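Local atomic coordinates of NUDIX hydrolase (Alicyclobacillus acidocaldarius subsp. acidocaldarius, PDB entry 3QSJ), a protein that probably hydrolyses phosphorus-containing acid anhydrides with the help of divalent metal ions. Residues T5-A10 / P149-T154. Residues are numbered along the deposited sequence; the frame is centred on the assembly and turned at random.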
loop_
_atom_site.group_PDB
_atom_site.type_symbol
_atom_site.label_atom_id
_atom_site.label_comp_id
_atom_site.label_asym_id
_atom_site.label_seq_id
_atom_site.Cartn_x
_atom_site.Cartn_y
_atom_site.Cartn_z
ATOM N N THR A 5 -14.711 -14.693 15.142
ATOM C CA THR A 5 -14.342 -13.638 14.215
ATOM C C THR A 5 -13.387 -14.101 13.058
ATOM O O THR A 5 -12.329 -14.643 13.327
ATOM C CB THR A 5 -13.775 -12.454 15.042
ATOM O OG1 THR A 5 -14.702 -12.106 16.083
ATOM C CG2 THR A 5 -13.532 -11.245 14.221
ATOM N N ASP A 6 -13.747 -13.798 11.808
ATOM C CA ASP A 6 -12.878 -14.036 10.632
ATOM C C ASP A 6 -11.584 -13.237 10.832
ATOM O O ASP A 6 -11.654 -12.090 11.278
ATOM C CB ASP A 6 -13.551 -13.426 9.373
ATOM C CG ASP A 6 -14.805 -14.144 8.911
ATOM O OD1 ASP A 6 -14.797 -15.392 8.888
ATOM O OD2 ASP A 6 -15.764 -13.453 8.491
ATOM N N ILE A 7 -10.413 -13.801 10.491
ATOM C CA ILE A 7 -9.156 -13.032 10.523
ATOM C C ILE A 7 -8.839 -12.825 9.046
ATOM O O ILE A 7 -8.412 -13.769 8.345
ATOM C CB ILE A 7 -8.056 -13.803 11.273
ATOM C CG1 ILE A 7 -8.446 -14.005 12.732
ATOM C CG2 ILE A 7 -6.694 -13.058 11.172
ATOM C CD1 ILE A 7 -7.565 -15.192 13.399
ATOM N N ARG A 8 -9.166 -11.643 8.553
ATOM C CA ARG A 8 -9.127 -11.403 7.113
ATOM C C ARG A 8 -7.727 -11.096 6.586
ATOM O O ARG A 8 -7.105 -10.155 7.051
ATOM C CB ARG A 8 -10.123 -10.292 6.758
ATOM C CG ARG A 8 -10.327 -10.102 5.248
ATOM C CD ARG A 8 -11.683 -10.615 4.797
ATOM N NE ARG A 8 -11.802 -10.688 3.337
ATOM C CZ ARG A 8 -12.521 -9.848 2.595
ATOM N NH1 ARG A 8 -12.576 -9.997 1.278
ATOM N NH2 ARG A 8 -13.167 -8.835 3.163
ATOM N N LYS A 9 -7.207 -11.914 5.647
ATOM C CA LYS A 9 -5.910 -11.605 5.023
ATOM C C LYS A 9 -6.002 -10.269 4.238
ATOM O O LYS A 9 -6.963 -10.043 3.469
ATOM C CB LYS A 9 -5.480 -12.714 4.060
ATOM C CG LYS A 9 -5.004 -13.981 4.832
ATOM C CD LYS A 9 -3.586 -13.810 5.326
ATOM C CE LYS A 9 -3.109 -15.118 5.980
ATOM N NZ LYS A 9 -3.396 -16.302 5.114
ATOM N N ALA A 10 -5.016 -9.394 4.443
ATOM C CA ALA A 10 -4.953 -8.072 3.803
ATOM C C ALA A 10 -3.516 -7.673 3.592
ATOM O O ALA A 10 -2.585 -8.337 4.101
ATOM C CB ALA A 10 -5.613 -7.043 4.738
ATOM N N PRO A 149 -13.531 -6.517 17.332
ATOM C CA PRO A 149 -14.629 -7.243 16.656
ATOM C C PRO A 149 -14.411 -7.509 15.177
ATOM O O PRO A 149 -15.203 -8.230 14.574
ATOM C CB PRO A 149 -15.854 -6.352 16.887
ATOM C CG PRO A 149 -15.341 -5.039 17.338
ATOM C CD PRO A 149 -13.895 -5.124 17.683
ATOM N N VAL A 150 -13.503 -6.751 14.542
ATOM C CA VAL A 150 -13.162 -6.897 13.114
ATOM C C VAL A 150 -11.662 -7.079 13.112
ATOM O O VAL A 150 -10.951 -6.280 13.739
ATOM C CB VAL A 150 -13.632 -5.712 12.218
ATOM C CG1 VAL A 150 -13.082 -5.838 10.794
ATOM C CG2 VAL A 150 -15.156 -5.577 12.200
ATOM N N ARG A 151 -11.162 -8.202 12.492
ATOM C CA ARG A 151 -9.750 -8.511 12.555
ATOM C C ARG A 151 -9.164 -8.782 11.182
ATOM O O ARG A 151 -9.855 -9.338 10.315
ATOM C CB ARG A 151 -9.493 -9.760 13.450
ATOM C CG ARG A 151 -10.018 -9.638 14.899
ATOM C CD ARG A 151 -9.705 -10.939 15.599
ATOM N NE ARG A 151 -8.283 -11.036 15.919
ATOM C CZ ARG A 151 -7.657 -12.136 16.313
ATOM N NH1 ARG A 151 -8.328 -13.287 16.447
ATOM N NH2 ARG A 151 -6.377 -12.092 16.632
ATOM N N PHE A 152 -7.898 -8.348 10.977
ATOM C CA PHE A 152 -7.157 -8.566 9.764
ATOM C C PHE A 152 -5.835 -9.182 10.099
ATOM O O PHE A 152 -5.268 -8.915 11.173
ATOM C CB PHE A 152 -6.838 -7.249 9.020
ATOM C CG PHE A 152 -8.067 -6.519 8.570
ATOM C CD1 PHE A 152 -8.727 -6.894 7.395
ATOM C CD2 PHE A 152 -8.663 -5.565 9.391
ATOM C CE1 PHE A 152 -9.957 -6.317 7.046
ATOM C CE2 PHE A 152 -9.863 -4.947 9.012
ATOM C CZ PHE A 152 -10.487 -5.323 7.838
ATOM N N ASP A 153 -5.261 -9.848 9.105
ATOM C CA ASP A 153 -3.881 -10.330 9.246
ATOM C C ASP A 153 -3.219 -9.638 8.085
ATOM O O ASP A 153 -3.415 -10.040 6.925
ATOM C CB ASP A 153 -3.875 -11.840 9.081
ATOM C CG ASP A 153 -2.517 -12.485 9.172
ATOM O OD1 ASP A 153 -1.513 -11.775 9.054
ATOM O OD2 ASP A 153 -2.467 -13.703 9.366
ATOM N N THR A 154 -2.539 -8.514 8.368
ATOM C CA THR A 154 -2.100 -7.598 7.308
ATOM C C THR A 154 -0.613 -7.635 7.048
ATOM O O THR A 154 0.176 -7.531 7.999
ATOM C CB THR A 154 -2.505 -6.181 7.706
ATOM O OG1 THR A 154 -3.932 -6.155 7.955
ATOM C CG2 THR A 154 -2.133 -5.135 6.573
HETATM O O HOH W 1 -11.027 -14.676 15.508
HETATM O O HOH W 2 -16.605 -10.242 15.797
HETATM O O HOH W 3 -13.076 -9.873 11.067
#
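Arg151 runs alongside Ile7, its guanidinium lying with one face against CG1 of the isoleucine, while Ile7 CD1 comes within 3.7 Å of Arg151 NH1. The arginine chain bends at chi3 (75°), which brings one face of the planar end against the isoleucine; NH1 then bonds, in the guanidinium plane, to a water that also donates to the carbonyl oxygen of Thr5, and NH2 binds the carbonyl oxygen of Thr144. Nearer the backbone, Thr5 CG2 meets Arg151 CG at 3.9 Å, the two side chains crossing at about a right angle. Replacing this arginine by an alanine would probably leave the Thr144 carbonyl without this donor, break the water bridge to Thr5 and strip Ile7 of its flat support. The other branch of Ile7, CG2, rests 3.7 Å from Asp153 CB. Beyond it Lys9 and Asp153 extend side by side, but the carboxylate is claimed by a salt bridge to Arg141 on strand 137-143, and Lys9 NZ stays 5.1 Å from Asp153 OD2.

Strands 7-18 and 151-160 pair in parallel here within the mixed sheet of the Nudix fold, at the end where the strands begin. Arg8 is held through both its own N and O: its N donates almost straight (174°) to Arg151 O, and its O accepts from Asp153 N at 2.8 Å. The ladder continues with Ala10 N bonded to Asp153 O, whereas before it a water joins Asp6 O to Arg151 N. On the face carrying Arg8, Phe152 and Ala10, the phenylalanine sets CD1 3.7 Å from Arg8 CB, with Arg8 O near the ring plane at its edge. Ala10 CB meets the same CD1 obliquely at 4.1 Å, and the Ala10 side chain lies about 9 Å from the calcium ion held by Gly46, Glu82 and Glu86.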